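Local coordinates for MDM10 isoform 1 (PDB 7BTX), which forms part of the ERMES complex, which tethers the endoplasmic reticulum to mitochondria, and acts in late assembly steps of the TOM translocase of the mitochondrial outer membrane, at residues W18-Q21 with N22-E25; K50-P53 with N54-N57; K159-S162 with P163-F167. One frame throughout, in Å; residues are numbered along the deposited sequence.

Interaction 1: W18-Q21 with N22-E25; sequences WSTQ and NSYE
Asn22 and Gln21, neighbours in sequence, bring their amide side chains past each other at a slant, the two amide planes turned 35° apart. Gln21 does its touching near the root: its CG lies 3.3 Å from Asn22 N, because chi1 (65°) sets that carbon between its own backbone N and carbonyl carbon, and a bend at chi2 then carries the amide off. From the other side, Asn22 OD1 comes to 4.1 Å from Gln21 CG. Gln21 and Asn22 form a single 3-10 turn in the loop that runs from helix 5-16 to helix 30-33. Polar amide side chains suit this partly solvent-facing bend, while Asn22 also rests on Leu211 of strand 209-211. Across the turn, Ser23 N gives a weak hydrogen bond to Thr20 O, 3.3 Å long. The side chains of the same pair close up beside it, Thr20 OG1 lying 3.4 Å from Ser23 CB. The hydroxyl of Thr20 has its polar partner just beyond, in the carboxylate of Asp26. A small serine fits the buried place at the turn's exit, where it packs on Arg209. Tyr24 next forms an inverse gamma turn, and its OH reaches Ser249 and Thr251.

Interaction 2: K50-P53 with N54-N57; sequences KSTP and NTFN
Lys50 runs alongside Phe56, the two side chains pointing the same way, and its methylene CD comes within 3.6 Å of Phe56 CE1. Its amine ends near the CE1-CZ bond, NZ 3.4 Å from Phe56 CZ. The chain is extended up to CE and then bends at chi4 (59°), which turns NZ to the backbone, where it donates a hydrogen bond to Pro53 O from well above the carbonyl plane. A long aliphatic shaft with a polar tip serves both neighbours. Between the two arms of the turn, Ser51 N gives Thr55 O a hydrogen bond of 2.9 Å. Thr52 and Thr55 meet at their branch points, Thr52 CB 3.7 Å from Thr55 CB. These two threonines bracket a type I beta turn, and proline, with its phi held near -60°, is well suited to the second position. The turn lies in the hairpin connection between strands 44-48 and 55-62. Farther out, strand 68-76 fixes the second arm: Phe56 and Asn54 bond through their backbones to Ser72 and Leu74, and Phe56 packs on Leu74. A neighbouring protein chain packs an apolar side chain on Thr52. Lys50 also touches Glu82; the Pro53 carbonyl, and perhaps this nearby acid, would be expected to favour the charged amine, while the lysine methylenes run beside an aromatic ring.

Interaction 3: K159-S162 with P163-F167; sequences KRLS and PQTQF
Arg160 reaches Pro163 because its CG stands anti to the backbone N (chi1 -171°) and the chain stays extended as far as NE, carrying the guanidinium forward, in the chain direction, to the turn. There NH1 donates to Pro163 O over 2.8 Å. The carbonyl oxygen sits in the guanidinium plane, at its edge, although the donor lies above the plane of the carbonyl. NE adds a weak bond to Ser162 O, so one guanidinium serves two successive carbonyls, Pro163 O firmly and Ser162 O only weakly, a task that suits the several N-H groups of arginine. Strands 152-162 and 165-174 here form a beta hairpin with Pro163 and Gln164 as its two-residue connection. At the outer end Lys159 and Phe167 are an antiparallel hydrogen-bonded pair: Lys159 N to Phe167 O, 2.8 Å, is nearly straight at the hydrogen, and Phe167 N returns a bond of 2.7 Å to Lys159 O. Ser162 and Thr165 pair likewise next to the turn, but the bond from Thr165 N to Ser162 O is weak. Between the two pairs the register slips by one residue, a beta bulge, and Leu161 N bonds only weakly to Thr165 O. Lys159, Ser162, Thr165 and Phe167 share one face of the sheet. On it Ser162 CB and Thr165 CB approach to 3.7 Å, a serine and a beta-branched threonine both short enough to pack side by side next to the turn. Leu161 lies alongside Phe167, its CD1 3.8 Å from Phe167 CB, and Lys159 CG comes to the edge of the aromatic ring, while the lysine amine finds Ser140 and Tyr142 on strand 140-147. Gln166, buried, lays its CG 3.4 Å from Lys159 O and extends its amide to Tyr13, whose OH makes a weak hydrogen bond with OE1.

From the N terminus the three contacts come in series, and none nests in or crosses another. Interaction 1 closes a turn in the loop between helices 5-16 and 30-33; interaction 2 closes the connection between strands 44-48 and 55-62; interaction 3 closes the hairpin of strands 152-162 and 165-174. Interactions 2 and 3 belong to the same sheet, but their nearest atoms are about 15 Å apart. Interactions 1 and 3 touch through Trp18, whose CH2 lies 3.7 Å from Gln166 CB and whose CE3 lies 3.9 Å from Arg160 NE. The tryptophan thus packs the N-terminal loop against the hairpin of this outer-membrane beta-barrel protein.

Interaction 1: W18-Q21 with N22-E25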
loop_
_atom_site.group_PDB
_atom_site.type_symbol
_atom_site.label_atom_id
_atom_site.label_comp_id
_atom_site.label_asym_id
_atom_site.label_seq_id
_atom_site.Cartn_x
_atom_site.Cartn_y
_atom_site.Cartn_z
ATOM N N TRP D 18 -38.997 22.608 -8.268
ATOM C CA TRP D 18 -38.554 22.630 -9.654
ATOM C C TRP D 18 -39.225 21.555 -10.494
ATOM O O TRP D 18 -39.307 21.707 -11.721
ATOM C CB TRP D 18 -37.033 22.481 -9.722
ATOM C CG TRP D 18 -36.466 22.492 -11.109
ATOM C CD1 TRP D 18 -35.793 21.481 -11.721
ATOM C CD2 TRP D 18 -36.532 23.559 -12.062
ATOM N NE1 TRP D 18 -35.430 21.847 -12.989
ATOM C CE2 TRP D 18 -35.872 23.121 -13.221
ATOM C CE3 TRP D 18 -37.078 24.843 -12.043
ATOM C CZ2 TRP D 18 -35.746 23.919 -14.347
ATOM C CZ3 TRP D 18 -36.955 25.625 -13.156
ATOM C CH2 TRP D 18 -36.287 25.168 -14.291
ATOM N N SER D 19 -39.737 20.499 -9.847
ATOM C CA SER D 19 -40.466 19.395 -10.473
ATOM C C SER D 19 -39.634 18.677 -11.530
ATOM O O SER D 19 -39.919 18.778 -12.726
ATOM C CB SER D 19 -41.797 19.868 -11.069
ATOM O OG SER D 19 -41.590 20.522 -12.310
ATOM N N THR D 20 -38.582 17.975 -11.098
ATOM C CA THR D 20 -37.689 17.237 -11.984
ATOM C C THR D 20 -38.256 15.897 -12.450
ATOM O O THR D 20 -37.507 15.082 -13.005
ATOM C CB THR D 20 -36.344 17.009 -11.301
ATOM O OG1 THR D 20 -35.515 16.195 -12.138
ATOM C CG2 THR D 20 -36.546 16.308 -9.968
ATOM N N GLN D 21 -39.546 15.630 -12.234
ATOM C CA GLN D 21 -40.161 14.453 -12.837
ATOM C C GLN D 21 -40.280 14.621 -14.348
ATOM O O GLN D 21 -40.283 13.640 -15.098
ATOM C CB GLN D 21 -41.529 14.164 -12.202
ATOM C CG GLN D 21 -42.611 15.219 -12.426
ATOM C CD GLN D 21 -42.661 16.244 -11.310
ATOM O OE1 GLN D 21 -41.739 16.342 -10.503
ATOM N NE2 GLN D 21 -43.742 17.011 -11.258
ATOM N N ASN D 22 -40.367 15.867 -14.812
ATOM C CA ASN D 22 -40.390 16.181 -16.231
ATOM C C ASN D 22 -39.002 16.276 -16.848
ATOM O O ASN D 22 -38.886 16.719 -17.993
ATOM C CB ASN D 22 -41.147 17.487 -16.468
ATOM C CG ASN D 22 -42.639 17.292 -16.503
ATOM O OD1 ASN D 22 -43.351 17.698 -15.583
ATOM N ND2 ASN D 22 -43.131 16.684 -17.575
ATOM N N SER D 23 -37.948 15.879 -16.144
ATOM C CA SER D 23 -36.604 15.987 -16.694
ATOM C C SER D 23 -36.288 14.758 -17.531
ATOM O O SER D 23 -36.792 13.666 -17.255
ATOM C CB SER D 23 -35.587 16.144 -15.571
ATOM O OG SER D 23 -34.287 16.356 -16.089
ATOM N N TYR D 24 -35.446 14.926 -18.550
ATOM C CA TYR D 24 -35.003 13.796 -19.358
ATOM C C TYR D 24 -33.739 13.185 -18.762
ATOM O O TYR D 24 -32.742 12.978 -19.458
ATOM C CB TYR D 24 -34.768 14.240 -20.806
ATOM C CG TYR D 24 -34.717 13.115 -21.812
ATOM C CD1 TYR D 24 -35.849 12.380 -22.114
ATOM C CD2 TYR D 24 -33.533 12.794 -22.467
ATOM C CE1 TYR D 24 -35.802 11.353 -23.029
ATOM C CE2 TYR D 24 -33.476 11.765 -23.376
ATOM C CZ TYR D 24 -34.611 11.050 -23.656
ATOM O OH TYR D 24 -34.554 10.026 -24.568
ATOM N N GLU D 25 -33.754 12.920 -17.461
ATOM C CA GLU D 25 -32.748 12.069 -16.849
ATOM C C GLU D 25 -33.450 11.228 -15.799
ATOM O O GLU D 25 -32.854 10.327 -15.200
ATOM C CB GLU D 25 -31.617 12.897 -16.245
ATOM C CG GLU D 25 -32.085 13.996 -15.319
ATOM C CD GLU D 25 -30.955 14.618 -14.534
ATOM O OE1 GLU D 25 -29.806 14.150 -14.670
ATOM O OE2 GLU D 25 -31.215 15.578 -13.781
#

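Interaction 2: K50-P53 with N54-N57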
loop_
_atom_site.group_PDB
_atom_site.type_symbol
_atom_site.label_atom_id
_atom_site.label_comp_id
_atom_site.label_asym_id
_atom_site.label_seq_id
_atom_site.Cartn_x
_atom_site.Cartn_y
_atom_site.Cartn_z
ATOM N N LYS D 50 -20.986 16.942 11.004
ATOM C CA LYS D 50 -21.238 18.336 10.655
ATOM C C LYS D 50 -20.347 19.198 11.530
ATOM O O LYS D 50 -20.458 19.149 12.757
ATOM C CB LYS D 50 -22.700 18.694 10.852
ATOM C CG LYS D 50 -23.134 19.939 10.112
ATOM C CD LYS D 50 -24.635 19.986 9.980
ATOM C CE LYS D 50 -25.117 21.385 9.675
ATOM N NZ LYS D 50 -24.530 21.891 8.415
ATOM N N SER D 51 -19.477 19.990 10.906
ATOM C CA SER D 51 -18.470 20.758 11.630
ATOM C C SER D 51 -18.955 22.159 11.993
ATOM O O SER D 51 -19.055 22.507 13.172
ATOM C CB SER D 51 -17.205 20.847 10.778
ATOM O OG SER D 51 -16.780 19.559 10.392
ATOM N N THR D 52 -19.263 22.960 10.987
ATOM C CA THR D 52 -19.697 24.345 11.081
ATOM C C THR D 52 -21.186 24.252 10.756
ATOM O O THR D 52 -21.654 23.141 10.486
ATOM C CB THR D 52 -18.889 25.187 10.087
ATOM O OG1 THR D 52 -17.551 24.685 10.059
ATOM C CG2 THR D 52 -18.760 26.637 10.494
ATOM N N PRO D 53 -21.993 25.328 10.832
ATOM C CA PRO D 53 -23.339 25.251 10.249
ATOM C C PRO D 53 -23.395 24.959 8.758
ATOM O O PRO D 53 -24.382 24.397 8.279
ATOM C CB PRO D 53 -23.906 26.636 10.554
ATOM C CG PRO D 53 -23.359 26.928 11.870
ATOM C CD PRO D 53 -21.982 26.326 11.917
ATOM N N ASN D 54 -22.355 25.324 8.012
ATOM C CA ASN D 54 -22.353 25.174 6.564
ATOM C C ASN D 54 -21.287 24.203 6.081
ATOM O O ASN D 54 -20.842 24.305 4.940
ATOM C CB ASN D 54 -22.164 26.532 5.894
ATOM C CG ASN D 54 -23.352 27.439 6.083
ATOM O OD1 ASN D 54 -24.495 27.010 5.969
ATOM N ND2 ASN D 54 -23.090 28.699 6.379
ATOM N N THR D 55 -20.872 23.259 6.917
ATOM C CA THR D 55 -19.741 22.402 6.596
ATOM C C THR D 55 -19.997 21.007 7.144
ATOM O O THR D 55 -20.456 20.864 8.277
ATOM C CB THR D 55 -18.446 22.994 7.165
ATOM O OG1 THR D 55 -18.181 24.252 6.542
ATOM C CG2 THR D 55 -17.281 22.117 6.912
ATOM N N PHE D 56 -19.724 19.990 6.330
ATOM C CA PHE D 56 -19.942 18.597 6.679
ATOM C C PHE D 56 -18.640 17.832 6.527
ATOM O O PHE D 56 -17.863 18.088 5.606
ATOM C CB PHE D 56 -21.008 17.937 5.790
ATOM C CG PHE D 56 -22.285 18.708 5.693
ATOM C CD1 PHE D 56 -23.332 18.440 6.552
ATOM C CD2 PHE D 56 -22.451 19.689 4.726
ATOM C CE1 PHE D 56 -24.508 19.151 6.464
ATOM C CE2 PHE D 56 -23.616 20.403 4.645
ATOM C CZ PHE D 56 -24.647 20.133 5.508
ATOM N N ASN D 57 -18.417 16.884 7.424
ATOM C CA ASN D 57 -17.283 15.982 7.363
ATOM C C ASN D 57 -17.745 14.556 7.146
ATOM O O ASN D 57 -18.705 14.104 7.768
ATOM C CB ASN D 57 -16.447 16.061 8.633
ATOM C CG ASN D 57 -15.354 17.075 8.532
ATOM O OD1 ASN D 57 -14.563 17.042 7.600
ATOM N ND2 ASN D 57 -15.321 18.005 9.460
#

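Interaction 3: K159-S162 with P163-F167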
loop_
_atom_site.group_PDB
_atom_site.type_symbol
_atom_site.label_atom_id
_atom_site.label_comp_id
_atom_site.label_asym_id
_atom_site.label_seq_id
_atom_site.Cartn_x
_atom_site.Cartn_y
_atom_site.Cartn_z
ATOM N N LYS D 159 -28.629 28.354 -9.605
ATOM C CA LYS D 159 -29.273 29.658 -9.549
ATOM C C LYS D 159 -30.640 29.529 -10.196
ATOM O O LYS D 159 -30.729 29.218 -11.385
ATOM C CB LYS D 159 -28.451 30.715 -10.288
ATOM C CG LYS D 159 -27.002 30.848 -9.870
ATOM C CD LYS D 159 -26.887 31.463 -8.503
ATOM C CE LYS D 159 -27.254 32.927 -8.535
ATOM N NZ LYS D 159 -27.203 33.507 -7.169
ATOM N N ARG D 160 -31.705 29.767 -9.434
ATOM C CA ARG D 160 -33.033 29.806 -10.045
ATOM C C ARG D 160 -33.339 31.247 -10.438
ATOM O O ARG D 160 -33.749 32.082 -9.630
ATOM C CB ARG D 160 -34.097 29.233 -9.125
ATOM C CG ARG D 160 -35.407 29.075 -9.867
ATOM C CD ARG D 160 -36.394 28.207 -9.148
ATOM N NE ARG D 160 -37.638 28.105 -9.898
ATOM C CZ ARG D 160 -38.724 27.486 -9.453
ATOM N NH1 ARG D 160 -39.819 27.442 -10.195
ATOM N NH2 ARG D 160 -38.719 26.919 -8.259
ATOM N N LEU D 161 -33.148 31.528 -11.724
ATOM C CA LEU D 161 -33.126 32.886 -12.249
ATOM C C LEU D 161 -34.511 33.484 -12.460
ATOM O O LEU D 161 -34.639 34.699 -12.637
ATOM C CB LEU D 161 -32.361 32.902 -13.567
ATOM C CG LEU D 161 -30.947 32.344 -13.485
ATOM C CD1 LEU D 161 -30.339 32.268 -14.861
ATOM C CD2 LEU D 161 -30.113 33.219 -12.585
ATOM N N SER D 162 -35.543 32.649 -12.434
ATOM C CA SER D 162 -36.901 32.993 -12.840
ATOM C C SER D 162 -37.777 31.832 -12.383
ATOM O O SER D 162 -37.237 30.752 -12.116
ATOM C CB SER D 162 -36.942 33.214 -14.359
ATOM O OG SER D 162 -38.213 33.558 -14.867
ATOM N N PRO D 163 -39.097 31.978 -12.251
ATOM C CA PRO D 163 -39.932 30.829 -11.855
ATOM C C PRO D 163 -40.040 29.709 -12.886
ATOM O O PRO D 163 -40.633 28.673 -12.564
ATOM C CB PRO D 163 -41.303 31.483 -11.637
ATOM C CG PRO D 163 -41.256 32.740 -12.400
ATOM C CD PRO D 163 -39.876 33.225 -12.185
ATOM N N GLN D 164 -39.502 29.882 -14.089
ATOM C CA GLN D 164 -39.510 28.837 -15.098
ATOM C C GLN D 164 -38.161 28.770 -15.795
ATOM O O GLN D 164 -38.097 28.541 -17.003
ATOM C CB GLN D 164 -40.623 29.092 -16.111
ATOM C CG GLN D 164 -42.012 28.726 -15.618
ATOM C CD GLN D 164 -43.092 29.127 -16.591
ATOM O OE1 GLN D 164 -42.809 29.609 -17.685
ATOM N NE2 GLN D 164 -44.343 28.933 -16.195
ATOM N N THR D 165 -37.082 28.987 -15.049
ATOM C CA THR D 165 -35.728 29.061 -15.584
ATOM C C THR D 165 -34.751 28.786 -14.450
ATOM O O THR D 165 -34.939 29.270 -13.334
ATOM C CB THR D 165 -35.469 30.437 -16.224
ATOM O OG1 THR D 165 -36.291 30.600 -17.385
ATOM C CG2 THR D 165 -34.033 30.648 -16.605
ATOM N N GLN D 166 -33.723 27.990 -14.736
ATOM C CA GLN D 166 -32.701 27.694 -13.747
ATOM C C GLN D 166 -31.357 27.591 -14.442
ATOM O O GLN D 166 -31.278 27.211 -15.609
ATOM C CB GLN D 166 -33.012 26.398 -13.008
ATOM C CG GLN D 166 -32.521 26.367 -11.599
ATOM C CD GLN D 166 -32.772 25.043 -10.948
ATOM O OE1 GLN D 166 -32.205 24.034 -11.350
ATOM N NE2 GLN D 166 -33.627 25.031 -9.940
ATOM N N PHE D 167 -30.302 27.938 -13.717
ATOM C CA PHE D 167 -28.939 27.812 -14.207
ATOM C C PHE D 167 -28.168 26.922 -13.249
ATOM O O PHE D 167 -28.437 26.921 -12.048
ATOM C CB PHE D 167 -28.259 29.175 -14.329
ATOM C CG PHE D 167 -26.836 29.104 -14.797
ATOM C CD1 PHE D 167 -26.539 28.757 -16.101
ATOM C CD2 PHE D 167 -25.794 29.373 -13.926
ATOM C CE1 PHE D 167 -25.232 28.682 -16.532
ATOM C CE2 PHE D 167 -24.483 29.301 -14.350
ATOM C CZ PHE D 167 -24.204 28.955 -15.655
#